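Local coordinates for metallo-beta-lactamase (Simiduia agarivorans, PDB 6MFI), which binds two zinc ions and, as a class B3 metallo-beta-lactamase, probably opens the ring of beta-lactam antibiotics by hydrolysis, at residues T207-D212 with L244-L249; L53-Y58 with I67-D72; V167-Q172 with T181-P186; L106-E111 with Y131-A136. One frame throughout, in Å; residues are numbered along the deposited sequence.

Along the chain the order is contact 2, contact 4, contact 3, contact 1, each closing before the next opens. Contacts 2 and 4 lie on the mixed sheet that runs from strand 50-53 to strand 163-166, their centres about 19 Å apart; contacts 1 and 3 reach the second sheet, centres about 14 Å apart. Contacts 3 and 4 are the nearest pair, with centres about 10 Å apart, and meet where Val-167 touches Tyr-131 and Ser-133. Contacts 1 and 4 meet beside the metal site. The four thus sample both sheets of the alpha-beta/beta-alpha sandwich characteristic of metallo-beta-lactamases, with the two zinc ions bound at one edge of the sandwich.

Contact 1. Residues T207-D212 with L244-L249; sequences TLVYAD and LECDLL
The carbonyl oxygen of Thr-207 is gripped by two successive amides: Asp-247 N lies 2.8 Å from Thr-207 O in the carbonyl plane, and Leu-248 N lies 3.1 Å from the same oxygen, tilted out of that plane. Asp-247 also answers with its side chain. Its CG stands opposite the carbonyl carbon and beside the backbone N (chi1 -54°), which turns the carboxylate back to Thr-207, where OD2 accepts from Thr-207 N at 3.0 Å. That donor uses the anti side of OD2, somewhat out of the carboxylate plane, so both backbone polar atoms of Thr-207 are held by Asp-247. One step on, Val-209 N gives to Leu-248 O at 2.9 Å. These bonds pair strand 206-210 in parallel with strand 248-250, and helix 228-242 makes the connection between them: a beta-alpha-beta unit at the edge of the sheet. Side chains leave the two strands on alternate faces. On one, Leu-208 and Leu-248 run alongside each other in the same direction, with Leu-208 CG 3.8 Å from Leu-248 CB; Val-52 of strand 50-53 touches both. On the other, Val-209 CG2 meets the CB of Cys-246, while Leu-249 bends its CD1 back to within 3.8 Å of Ala-211 CB. Cys-246 is disulfide-bonded to Cys-275, so helix 274-291 is tied down over this second face, where Val-209 and Leu-249 both touch it. Beyond the paired residues the chain runs on to Asp-212, whose OD1 is hydrogen-bonded to ND1 of the zinc ligand His-110.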
loop_
_atom_site.group_PDB
_atom_site.type_symbol
_atom_site.label_atom_id
_atom_site.label_comp_id
_atom_site.label_asym_id
_atom_site.label_seq_id
_atom_site.Cartn_x
_atom_site.Cartn_y
_atom_site.Cartn_z
ATOM N N THR A 207 13.997 8.990 -1.611
ATOM C CA THR A 207 13.423 8.091 -0.617
ATOM C C THR A 207 11.910 8.066 -0.806
ATOM O O THR A 207 11.233 9.080 -0.604
ATOM C CB THR A 207 13.790 8.530 0.798
ATOM O OG1 THR A 207 15.216 8.588 0.928
ATOM C CG2 THR A 207 13.242 7.542 1.812
ATOM N N LEU A 208 11.384 6.908 -1.195
ATOM C CA LEU A 208 9.957 6.723 -1.407
ATOM C C LEU A 208 9.340 6.038 -0.195
ATOM O O LEU A 208 9.957 5.164 0.418
ATOM C CB LEU A 208 9.689 5.893 -2.666
ATOM C CG LEU A 208 9.828 6.569 -4.034
ATOM C CD1 LEU A 208 11.287 6.821 -4.395
ATOM C CD2 LEU A 208 9.149 5.735 -5.110
ATOM N N VAL A 209 8.118 6.440 0.146
ATOM C CA VAL A 209 7.389 5.865 1.271
ATOM C C VAL A 209 6.000 5.474 0.790
ATOM O O VAL A 209 5.269 6.310 0.245
ATOM C CB VAL A 209 7.296 6.834 2.461
ATOM C CG1 VAL A 209 6.313 6.307 3.495
ATOM C CG2 VAL A 209 8.669 7.045 3.083
ATOM N N TYR A 210 5.641 4.206 0.986
ATOM C CA TYR A 210 4.315 3.695 0.647
ATOM C C TYR A 210 3.482 3.692 1.925
ATOM O O TYR A 210 3.322 2.674 2.600
ATOM C CB TYR A 210 4.425 2.308 0.022
ATOM C CG TYR A 210 3.145 1.785 -0.591
ATOM C CD1 TYR A 210 2.442 2.530 -1.529
ATOM C CD2 TYR A 210 2.650 0.535 -0.243
ATOM C CE1 TYR A 210 1.274 2.046 -2.095
ATOM C CE2 TYR A 210 1.487 0.045 -0.802
ATOM C CZ TYR A 210 0.803 0.802 -1.727
ATOM O OH TYR A 210 -0.354 0.310 -2.283
ATOM N N ALA A 211 2.952 4.865 2.263
ATOM C CA ALA A 211 2.214 5.042 3.505
ATOM C C ALA A 211 0.825 4.425 3.404
ATOM O O ALA A 211 0.127 4.591 2.400
ATOM C CB ALA A 211 2.102 6.527 3.853
ATOM N N ASP A 212 0.427 3.720 4.461
ATOM C CA ASP A 212 -0.864 3.052 4.492
ATOM C C ASP A 212 -2.000 4.076 4.463
ATOM O O ASP A 212 -1.803 5.276 4.668
ATOM C CB ASP A 212 -0.969 2.165 5.735
ATOM C CG ASP A 212 -2.208 1.289 5.727
ATOM O OD1 ASP A 212 -2.273 0.360 4.897
ATOM O OD2 ASP A 212 -3.117 1.535 6.548
ATOM N N LEU A 244 9.559 10.223 9.224
ATOM C CA LEU A 244 10.386 9.379 8.375
ATOM C C LEU A 244 11.059 10.202 7.284
ATOM O O LEU A 244 10.510 11.195 6.795
ATOM C CB LEU A 244 9.545 8.273 7.734
ATOM C CG LEU A 244 9.032 7.143 8.626
ATOM C CD1 LEU A 244 8.199 6.162 7.816
ATOM C CD2 LEU A 244 10.187 6.433 9.312
ATOM N N GLU A 245 12.267 9.787 6.910
ATOM C CA GLU A 245 12.884 10.310 5.700
ATOM C C GLU A 245 11.995 9.967 4.515
ATOM O O GLU A 245 11.691 8.794 4.277
ATOM C CB GLU A 245 14.285 9.727 5.517
ATOM C CG GLU A 245 15.156 10.508 4.545
ATOM C CD GLU A 245 15.477 11.907 5.037
ATOM O OE1 GLU A 245 15.533 12.109 6.268
ATOM O OE2 GLU A 245 15.672 12.805 4.192
ATOM N N CYS A 246 11.557 10.988 3.784
ATOM C CA CYS A 246 10.435 10.808 2.869
ATOM C C CYS A 246 10.453 11.932 1.842
ATOM O O CYS A 246 10.102 13.071 2.165
ATOM C CB CYS A 246 9.132 10.785 3.656
ATOM S SG CYS A 246 7.605 10.804 2.711
ATOM N N ASP A 247 10.861 11.612 0.614
ATOM C CA ASP A 247 10.852 12.573 -0.481
ATOM C C ASP A 247 9.677 12.385 -1.428
ATOM O O ASP A 247 9.176 13.372 -1.975
ATOM C CB ASP A 247 12.157 12.484 -1.280
ATOM C CG ASP A 247 13.388 12.630 -0.409
ATOM O OD1 ASP A 247 13.422 13.556 0.428
ATOM O OD2 ASP A 247 14.324 11.818 -0.564
ATOM N N LEU A 248 9.226 11.148 -1.629
ATOM C CA LEU A 248 8.122 10.839 -2.526
ATOM C C LEU A 248 7.120 9.972 -1.779
ATOM O O LEU A 248 7.509 9.011 -1.108
ATOM C CB LEU A 248 8.623 10.127 -3.790
ATOM C CG LEU A 248 7.736 10.124 -5.038
ATOM C CD1 LEU A 248 8.593 9.989 -6.284
ATOM C CD2 LEU A 248 6.703 9.005 -4.987
ATOM N N LEU A 249 5.838 10.308 -1.897
ATOM C CA LEU A 249 4.775 9.629 -1.168
ATOM C C LEU A 249 3.879 8.854 -2.126
ATOM O O LEU A 249 3.504 9.358 -3.189
ATOM C CB LEU A 249 3.934 10.628 -0.366
ATOM C CG LEU A 249 2.850 10.028 0.533
ATOM C CD1 LEU A 249 3.472 9.286 1.704
ATOM C CD2 LEU A 249 1.903 11.110 1.024
#

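Contact 2. Residues L53-Y58 with I67-D72; sequences LGNTYY and ILITGD
Asn-55 reaches over to Thr-70 from its first side-chain carbon onward. CB lies 3.2 Å from Thr-70 O and 3.5 Å from Thr-70 OG1; CG, set between the backbone N and the carbonyl carbon (chi1 64°), carries the amide along the partner strand. At the tip, ND2 donates to Thr-70 O at 3.0 Å and brushes Ile-69 CG2, while OD1 receives a weak bond from Thr-56 OG1, a hydroxyl whose stronger partner is Trp-197. From the backbone, Thr-70 N donates to Asn-55 O in a nearly straight bond (168°). Strands 56-58 and 67-71 then form an antiparallel hairpin: Tyr-57 and Leu-68 are its hydrogen-bonded pair, with Tyr-57 N 2.7 Å from Leu-68 O. Tyr-57 lies nearly perpendicular to the Thr-70 side chain, and a water in the plane of the ring, at its edge, joins Tyr-57 OH to Thr-70 OG1. On the opposite face Thr-56 CG2 touches Ile-67 CG2, near Trp-197. Asn-55 N lies in the type II' turn from Leu-53 to Thr-56, 5.6 Å from Thr-70 O; the side-chain amide appears to stand in as donor, extending the hydrogen bonding past the paired strand residues.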
loop_
_atom_site.group_PDB
_atom_site.type_symbol
_atom_site.label_atom_id
_atom_site.label_comp_id
_atom_site.label_asym_id
_atom_site.label_seq_id
_atom_site.Cartn_x
_atom_site.Cartn_y
_atom_site.Cartn_z
ATOM N N LEU A 53 9.819 6.205 -10.247
ATOM C CA LEU A 53 11.179 6.729 -10.202
ATOM C C LEU A 53 12.188 5.587 -10.172
ATOM O O LEU A 53 12.127 4.719 -9.296
ATOM C CB LEU A 53 11.367 7.641 -8.986
ATOM C CG LEU A 53 12.543 8.617 -9.053
ATOM C CD1 LEU A 53 12.185 9.932 -8.382
ATOM C CD2 LEU A 53 13.792 8.017 -8.424
ATOM N N GLY A 54 13.120 5.581 -11.126
ATOM C CA GLY A 54 14.135 4.546 -11.203
ATOM C C GLY A 54 13.588 3.142 -11.371
ATOM O O GLY A 54 12.941 2.831 -12.375
ATOM N N ASN A 55 13.847 2.281 -10.391
ATOM C CA ASN A 55 13.422 0.891 -10.437
ATOM C C ASN A 55 12.002 0.685 -9.927
ATOM O O ASN A 55 11.534 -0.456 -9.894
ATOM C CB ASN A 55 14.388 0.018 -9.626
ATOM C CG ASN A 55 14.395 0.371 -8.148
ATOM O OD1 ASN A 55 13.996 1.470 -7.755
ATOM N ND2 ASN A 55 14.847 -0.563 -7.321
ATOM N N THR A 56 11.309 1.751 -9.536
ATOM C CA THR A 56 9.986 1.651 -8.932
ATOM C C THR A 56 8.919 1.997 -9.964
ATOM O O THR A 56 9.028 3.011 -10.661
ATOM C CB THR A 56 9.874 2.580 -7.721
ATOM O OG1 THR A 56 10.790 2.151 -6.706
ATOM C CG2 THR A 56 8.462 2.563 -7.158
ATOM N N TYR A 57 7.889 1.155 -10.056
ATOM C CA TYR A 57 6.812 1.336 -11.017
ATOM C C TYR A 57 5.463 1.212 -10.325
ATOM O O TYR A 57 5.335 0.564 -9.282
ATOM C CB TYR A 57 6.885 0.308 -12.157
ATOM C CG TYR A 57 8.176 0.329 -12.943
ATOM C CD1 TYR A 57 9.299 -0.354 -12.493
ATOM C CD2 TYR A 57 8.269 1.023 -14.143
ATOM C CE1 TYR A 57 10.479 -0.340 -13.211
ATOM C CE2 TYR A 57 9.444 1.044 -14.867
ATOM C CZ TYR A 57 10.546 0.360 -14.397
ATOM O OH TYR A 57 11.719 0.378 -15.115
ATOM N N TYR A 58 4.455 1.839 -10.924
ATOM C CA TYR A 58 3.066 1.681 -10.515
ATOM C C TYR A 58 2.415 0.658 -11.436
ATOM O O TYR A 58 2.370 0.858 -12.655
ATOM C CB TYR A 58 2.324 3.017 -10.575
ATOM C CG TYR A 58 0.880 2.959 -10.123
ATOM C CD1 TYR A 58 -0.133 2.588 -11.002
ATOM C CD2 TYR A 58 0.527 3.284 -8.821
ATOM C CE1 TYR A 58 -1.453 2.535 -10.593
ATOM C CE2 TYR A 58 -0.790 3.237 -8.405
ATOM C CZ TYR A 58 -1.775 2.861 -9.294
ATOM O OH TYR A 58 -3.088 2.813 -8.879
ATOM N N ILE A 67 2.685 -1.501 -6.148
ATOM C CA ILE A 67 4.014 -0.935 -6.349
ATOM C C ILE A 67 4.979 -2.061 -6.693
ATOM O O ILE A 67 5.149 -3.005 -5.909
ATOM C CB ILE A 67 4.488 -0.160 -5.111
ATOM C CG1 ILE A 67 3.435 0.869 -4.696
ATOM C CG2 ILE A 67 5.822 0.515 -5.383
ATOM C CD1 ILE A 67 3.059 1.838 -5.798
ATOM N N LEU A 68 5.615 -1.955 -7.856
ATOM C CA LEU A 68 6.614 -2.913 -8.313
ATOM C C LEU A 68 7.996 -2.284 -8.215
ATOM O O LEU A 68 8.229 -1.197 -8.759
ATOM C CB LEU A 68 6.332 -3.354 -9.752
ATOM C CG LEU A 68 7.292 -4.383 -10.357
ATOM C CD1 LEU A 68 7.059 -5.769 -9.764
ATOM C CD2 LEU A 68 7.159 -4.411 -11.871
ATOM N N ILE A 69 8.906 -2.965 -7.525
ATOM C CA ILE A 69 10.279 -2.506 -7.346
ATOM C C ILE A 69 11.202 -3.586 -7.890
ATOM O O ILE A 69 11.242 -4.701 -7.355
ATOM C CB ILE A 69 10.590 -2.201 -5.872
ATOM C CG1 ILE A 69 9.621 -1.145 -5.339
ATOM C CG2 ILE A 69 12.029 -1.733 -5.719
ATOM C CD1 ILE A 69 9.316 -1.286 -3.870
ATOM N N THR A 70 11.942 -3.256 -8.944
ATOM C CA THR A 70 12.750 -4.223 -9.673
ATOM C C THR A 70 14.203 -4.172 -9.219
ATOM O O THR A 70 14.735 -3.099 -8.921
ATOM C CB THR A 70 12.673 -3.965 -11.179
ATOM O OG1 THR A 70 13.255 -2.689 -11.477
ATOM C CG2 THR A 70 11.227 -3.976 -11.644
ATOM N N GLY A 71 14.844 -5.343 -9.179
ATOM C CA GLY A 71 16.238 -5.449 -8.803
ATOM C C GLY A 71 16.953 -6.477 -9.658
ATOM O O GLY A 71 16.356 -7.101 -10.537
ATOM N N ASP A 72 18.248 -6.643 -9.382
ATOM C CA ASP A 72 19.070 -7.569 -10.151
ATOM C C ASP A 72 18.854 -9.028 -9.764
ATOM O O ASP A 72 19.294 -9.916 -10.502
ATOM C CB ASP A 72 20.554 -7.222 -10.000
ATOM C CG ASP A 72 20.936 -6.887 -8.571
ATOM O OD1 ASP A 72 21.309 -5.724 -8.315
ATOM O OD2 ASP A 72 20.865 -7.785 -7.706
HETATM O O HOH W 1 13.783 -0.873 -13.809
#

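Contact 3. Residues V167-Q172 with T181-P186; sequences VNDGDQ and TAYATP
With chi1 at -178°, Asp-169 swings its carboxylate away from its own backbone N and out to Ala-184, where OD1 accepts from Ala-184 N at 2.9 Å. The amide comes to the anti side of OD1, 30° out of the carboxylate plane. A water donates to the same OD1 and to Ala-184 O; both the N-H and C=O of Ala-184 are thus held. Next along the loop, Gly-170 N gives a bent bond (137°) to Ala-182 O, and Asp-171 O receives Ala-182 N at 3.0 Å, nearly in line with the carbonyl. Both backbone polar atoms of Ala-182 are therefore held, and its methyl meets Val-167 CG1 at 3.6 Å, on the buried side near Trp-195. Gln-172 passes slantwise by Thr-181, CG lying 3.4 Å from Thr-181 OG1, while its OE1 binds Arg-179. The loop keeps its form by a type II turn from Asn-168 to Asp-171, with Gly-170 at positive phi; Asp-171 OD2 accepts from Asn-168 N and Asn-168 ND2, both from one face of its carboxylate. Here the chain leaves edge strand 163-166 of one sheet and enters the hairpin 172-175/178-184 of the other, a sheet-to-sheet passage within the metallo-beta-lactamase sandwich.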
loop_
_atom_site.group_PDB
_atom_site.type_symbol
_atom_site.label_atom_id
_atom_site.label_comp_id
_atom_site.label_asym_id
_atom_site.label_seq_id
_atom_site.Cartn_x
_atom_site.Cartn_y
_atom_site.Cartn_z
ATOM N N VAL A 167 6.604 -9.908 9.420
ATOM C CA VAL A 167 7.244 -8.598 9.373
ATOM C C VAL A 167 6.868 -7.834 10.635
ATOM O O VAL A 167 5.683 -7.580 10.886
ATOM C CB VAL A 167 6.838 -7.812 8.118
ATOM C CG1 VAL A 167 7.428 -6.416 8.160
ATOM C CG2 VAL A 167 7.289 -8.544 6.870
ATOM N N ASN A 168 7.873 -7.465 11.421
ATOM C CA ASN A 168 7.675 -6.663 12.616
ATOM C C ASN A 168 8.061 -5.213 12.333
ATOM O O ASN A 168 8.527 -4.865 11.245
ATOM C CB ASN A 168 8.475 -7.239 13.786
ATOM C CG ASN A 168 8.088 -8.668 14.107
ATOM O OD1 ASN A 168 7.176 -8.914 14.896
ATOM N ND2 ASN A 168 8.779 -9.621 13.492
ATOM N N ASP A 169 7.862 -4.358 13.333
ATOM C CA ASP A 169 8.157 -2.939 13.175
ATOM C C ASP A 169 9.658 -2.722 13.026
ATOM O O ASP A 169 10.451 -3.207 13.838
ATOM C CB ASP A 169 7.622 -2.151 14.369
ATOM C CG ASP A 169 7.851 -0.660 14.232
ATOM O OD1 ASP A 169 7.535 -0.104 13.160
ATOM O OD2 ASP A 169 8.350 -0.042 15.197
ATOM N N GLY A 170 10.045 -1.990 11.983
ATOM C CA GLY A 170 11.439 -1.710 11.718
ATOM C C GLY A 170 12.192 -2.802 10.992
ATOM O O GLY A 170 13.392 -2.636 10.735
ATOM N N ASP A 171 11.537 -3.909 10.652
ATOM C CA ASP A 171 12.214 -5.000 9.966
ATOM C C ASP A 171 12.547 -4.613 8.530
ATOM O O ASP A 171 11.831 -3.843 7.884
ATOM C CB ASP A 171 11.348 -6.259 9.978
ATOM C CG ASP A 171 11.398 -6.987 11.305
ATOM O OD1 ASP A 171 12.203 -6.590 12.173
ATOM O OD2 ASP A 171 10.635 -7.961 11.479
ATOM N N GLN A 172 13.649 -5.164 8.032
ATOM C CA GLN A 172 14.109 -4.904 6.678
ATOM C C GLN A 172 13.813 -6.090 5.770
ATOM O O GLN A 172 13.800 -7.245 6.205
ATOM C CB GLN A 172 15.608 -4.597 6.657
ATOM C CG GLN A 172 15.963 -3.206 7.151
ATOM C CD GLN A 172 17.451 -2.926 7.079
ATOM O OE1 GLN A 172 18.167 -3.518 6.271
ATOM N NE2 GLN A 172 17.925 -2.016 7.921
ATOM N N THR A 181 12.257 -1.169 4.315
ATOM C CA THR A 181 12.023 -1.188 5.752
ATOM C C THR A 181 10.550 -0.914 6.017
ATOM O O THR A 181 9.977 0.019 5.445
ATOM C CB THR A 181 12.895 -0.155 6.474
ATOM O OG1 THR A 181 14.274 -0.389 6.163
ATOM C CG2 THR A 181 12.697 -0.246 7.981
ATOM N N ALA A 182 9.943 -1.728 6.875
ATOM C CA ALA A 182 8.536 -1.585 7.218
ATOM C C ALA A 182 8.378 -0.851 8.542
ATOM O O ALA A 182 9.259 -0.885 9.405
ATOM C CB ALA A 182 7.850 -2.948 7.303
ATOM N N TYR A 183 7.235 -0.187 8.694
ATOM C CA TYR A 183 6.886 0.508 9.924
ATOM C C TYR A 183 5.440 0.187 10.258
ATOM O O TYR A 183 4.541 0.461 9.457
ATOM C CB TYR A 183 7.091 2.019 9.785
ATOM C CG TYR A 183 8.506 2.407 9.426
ATOM C CD1 TYR A 183 9.469 2.583 10.411
ATOM C CD2 TYR A 183 8.881 2.593 8.102
ATOM C CE1 TYR A 183 10.766 2.937 10.087
ATOM C CE2 TYR A 183 10.173 2.946 7.768
ATOM C CZ TYR A 183 11.111 3.115 8.764
ATOM O OH TYR A 183 12.399 3.468 8.433
ATOM N N ALA A 184 5.221 -0.403 11.430
ATOM C CA ALA A 184 3.875 -0.757 11.866
ATOM C C ALA A 184 3.071 0.516 12.099
ATOM O O ALA A 184 3.315 1.247 13.064
ATOM C CB ALA A 184 3.935 -1.606 13.131
ATOM N N THR A 185 2.118 0.788 11.209
ATOM C CA THR A 185 1.240 1.952 11.305
ATOM C C THR A 185 -0.208 1.476 11.350
ATOM O O THR A 185 -0.946 1.598 10.363
ATOM C CB THR A 185 1.457 2.914 10.139
ATOM O OG1 THR A 185 1.211 2.232 8.902
ATOM C CG2 THR A 185 2.882 3.446 10.145
ATOM N N PRO A 186 -0.648 0.931 12.477
ATOM C CA PRO A 186 -2.019 0.428 12.585
ATOM C C PRO A 186 -3.003 1.578 12.771
ATOM O O PRO A 186 -2.642 2.752 12.760
ATOM C CB PRO A 186 -1.959 -0.473 13.819
ATOM C CG PRO A 186 -0.928 0.167 14.676
ATOM C CD PRO A 186 0.098 0.760 13.737
HETATM O O HOH W 2 5.998 2.288 13.692
HETATM O O HOH W 3 15.980 0.208 8.137
#

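Contact 4. Residues L106-E111 with Y131-A136; sequences LLHSHE and YASPAA. With ZN (zinc ion), chain C.
His-108 points its imidazole edge at the start of helix 134-142. NE2 accepts from Ser-133 N at 3.3 Å, the donor lying in the ring plane, and Ala-132 CA sits at the same edge. The methyl of Ala-136 comes to the ring obliquely, 3.4 Å from His-108 NE2. His-108 CG stands between the backbone N and the carbonyl carbon (chi1 69°), and ND1 turns to Ser-109 O in a weak bond, which leaves each ring nitrogen with a partner. Glu-111 runs bent over the same helix turn, its OE2 3.7 Å from Ala-136 CB; Gly-191 N and Thr-189 OG1 hold its two carboxylate oxygens. His-110, between these two, faces the other way and binds zinc through NE2 at 2.2 Å, with His-112 and His-188 as the other protein ligands and a water as well. His-110 to His-115 span the HXHXDH metal-binding motif of the family, and its second residue, Glu-111, packs on the first turn of helix 134-142. Ser-133 is the N-cap of that helix: its OG takes a weak bond from Ala-136 N and is also bonded to Gly-191 O. At the other end Tyr-131 N donates to Leu-106 O at 3.0 Å, and a water links His-108 N with Tyr-131 O. Strands 103-107 and 129-132 run parallel here, strand 74-78 flanks the first, strand 163-166 the second, and helix 119-126 packs against Leu-106.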
loop_
_atom_site.group_PDB
_atom_site.type_symbol
_atom_site.label_atom_id
_atom_site.label_comp_id
_atom_site.label_asym_id
_atom_site.label_seq_id
_atom_site.Cartn_x
_atom_site.Cartn_y
_atom_site.Cartn_z
ATOM N N LEU A 106 6.407 -10.671 -1.952
ATOM C CA LEU A 106 5.132 -9.965 -1.927
ATOM C C LEU A 106 4.965 -9.276 -0.580
ATOM O O LEU A 106 5.124 -9.910 0.470
ATOM C CB LEU A 106 3.965 -10.924 -2.176
ATOM C CG LEU A 106 3.834 -11.530 -3.573
ATOM C CD1 LEU A 106 2.767 -12.609 -3.577
ATOM C CD2 LEU A 106 3.515 -10.457 -4.602
ATOM N N LEU A 107 4.650 -7.986 -0.611
ATOM C CA LEU A 107 4.382 -7.202 0.585
ATOM C C LEU A 107 2.965 -6.648 0.521
ATOM O O LEU A 107 2.268 -6.770 -0.489
ATOM C CB LEU A 107 5.399 -6.065 0.745
ATOM C CG LEU A 107 6.875 -6.465 0.719
ATOM C CD1 LEU A 107 7.767 -5.239 0.853
ATOM C CD2 LEU A 107 7.177 -7.478 1.813
ATOM N N HIS A 108 2.539 -6.025 1.619
ATOM C CA HIS A 108 1.178 -5.524 1.731
ATOM C C HIS A 108 1.170 -4.199 2.475
ATOM O O HIS A 108 2.066 -3.906 3.272
ATOM C CB HIS A 108 0.268 -6.524 2.459
ATOM C CG HIS A 108 0.580 -6.675 3.916
ATOM N ND1 HIS A 108 0.203 -5.743 4.860
ATOM C CD2 HIS A 108 1.231 -7.651 4.592
ATOM C CE1 HIS A 108 0.614 -6.135 6.052
ATOM N NE2 HIS A 108 1.239 -7.291 5.918
ATOM N N SER A 109 0.139 -3.399 2.206
ATOM C CA SER A 109 -0.131 -2.208 2.999
ATOM C C SER A 109 -0.940 -2.600 4.228
ATOM O O SER A 109 -0.404 -2.652 5.340
ATOM C CB SER A 109 -0.876 -1.162 2.170
ATOM O OG SER A 109 -2.062 -1.700 1.613
ATOM N N HIS A 110 -2.228 -2.884 4.038
ATOM C CA HIS A 110 -3.061 -3.418 5.105
ATOM C C HIS A 110 -3.970 -4.499 4.538
ATOM O O HIS A 110 -4.180 -4.595 3.327
ATOM C CB HIS A 110 -3.874 -2.319 5.805
ATOM C CG HIS A 110 -4.849 -1.615 4.917
ATOM N ND1 HIS A 110 -4.568 -0.411 4.311
ATOM C CD2 HIS A 110 -6.114 -1.933 4.552
ATOM C CE1 HIS A 110 -5.612 -0.023 3.601
ATOM N NE2 HIS A 110 -6.565 -0.929 3.731
ATOM N N GLU A 111 -4.515 -5.311 5.442
ATOM C CA GLU A 111 -5.155 -6.584 5.107
ATOM C C GLU A 111 -6.622 -6.444 4.719
ATOM O O GLU A 111 -7.447 -7.276 5.106
ATOM C CB GLU A 111 -4.998 -7.548 6.279
ATOM C CG GLU A 111 -5.545 -7.024 7.605
ATOM C CD GLU A 111 -4.543 -6.188 8.383
ATOM O OE1 GLU A 111 -4.596 -6.210 9.630
ATOM O OE2 GLU A 111 -3.707 -5.506 7.751
ATOM N N TYR A 131 5.369 -11.902 2.684
ATOM C CA TYR A 131 5.700 -11.430 4.019
ATOM C C TYR A 131 4.572 -10.552 4.541
ATOM O O TYR A 131 4.032 -9.717 3.811
ATOM C CB TYR A 131 7.013 -10.642 4.014
ATOM C CG TYR A 131 8.242 -11.476 3.731
ATOM C CD1 TYR A 131 8.616 -11.777 2.427
ATOM C CD2 TYR A 131 9.032 -11.959 4.766
ATOM C CE1 TYR A 131 9.739 -12.536 2.163
ATOM C CE2 TYR A 131 10.159 -12.721 4.511
ATOM C CZ TYR A 131 10.507 -13.005 3.207
ATOM O OH TYR A 131 11.625 -13.763 2.944
ATOM N N ALA A 132 4.217 -10.742 5.810
ATOM C CA ALA A 132 3.093 -10.022 6.386
ATOM C C ALA A 132 3.304 -9.841 7.881
ATOM O O ALA A 132 3.941 -10.666 8.538
ATOM C CB ALA A 132 1.770 -10.752 6.129
ATOM N N SER A 133 2.756 -8.745 8.409
ATOM C CA SER A 133 2.744 -8.532 9.844
ATOM C C SER A 133 1.892 -9.609 10.517
ATOM O O SER A 133 1.042 -10.230 9.873
ATOM C CB SER A 133 2.204 -7.139 10.167
ATOM O OG SER A 133 0.873 -6.988 9.707
ATOM N N PRO A 134 2.117 -9.859 11.812
ATOM C CA PRO A 134 1.348 -10.914 12.496
ATOM C C PRO A 134 -0.161 -10.757 12.390
ATOM O O PRO A 134 -0.860 -11.746 12.140
ATOM C CB PRO A 134 1.831 -10.800 13.948
ATOM C CG PRO A 134 3.219 -10.276 13.829
ATOM C CD PRO A 134 3.198 -9.327 12.662
ATOM N N ALA A 135 -0.686 -9.543 12.573
ATOM C CA ALA A 135 -2.129 -9.349 12.473
ATOM C C ALA A 135 -2.613 -9.533 11.040
ATOM O O ALA A 135 -3.687 -10.102 10.809
ATOM C CB ALA A 135 -2.515 -7.967 12.998
ATOM N N ALA A 136 -1.837 -9.059 10.064
ATOM C CA ALA A 136 -2.219 -9.246 8.669
ATOM C C ALA A 136 -2.098 -10.708 8.258
ATOM O O ALA A 136 -2.937 -11.217 7.506
ATOM C CB ALA A 136 -1.365 -8.359 7.765
HETATM ZN ZN ZN C . -8.718 -0.603 4.067
HETATM O O HOH W 4 4.175 -7.084 4.075
HETATM O O HOH W 5 -9.680 -0.207 2.382
#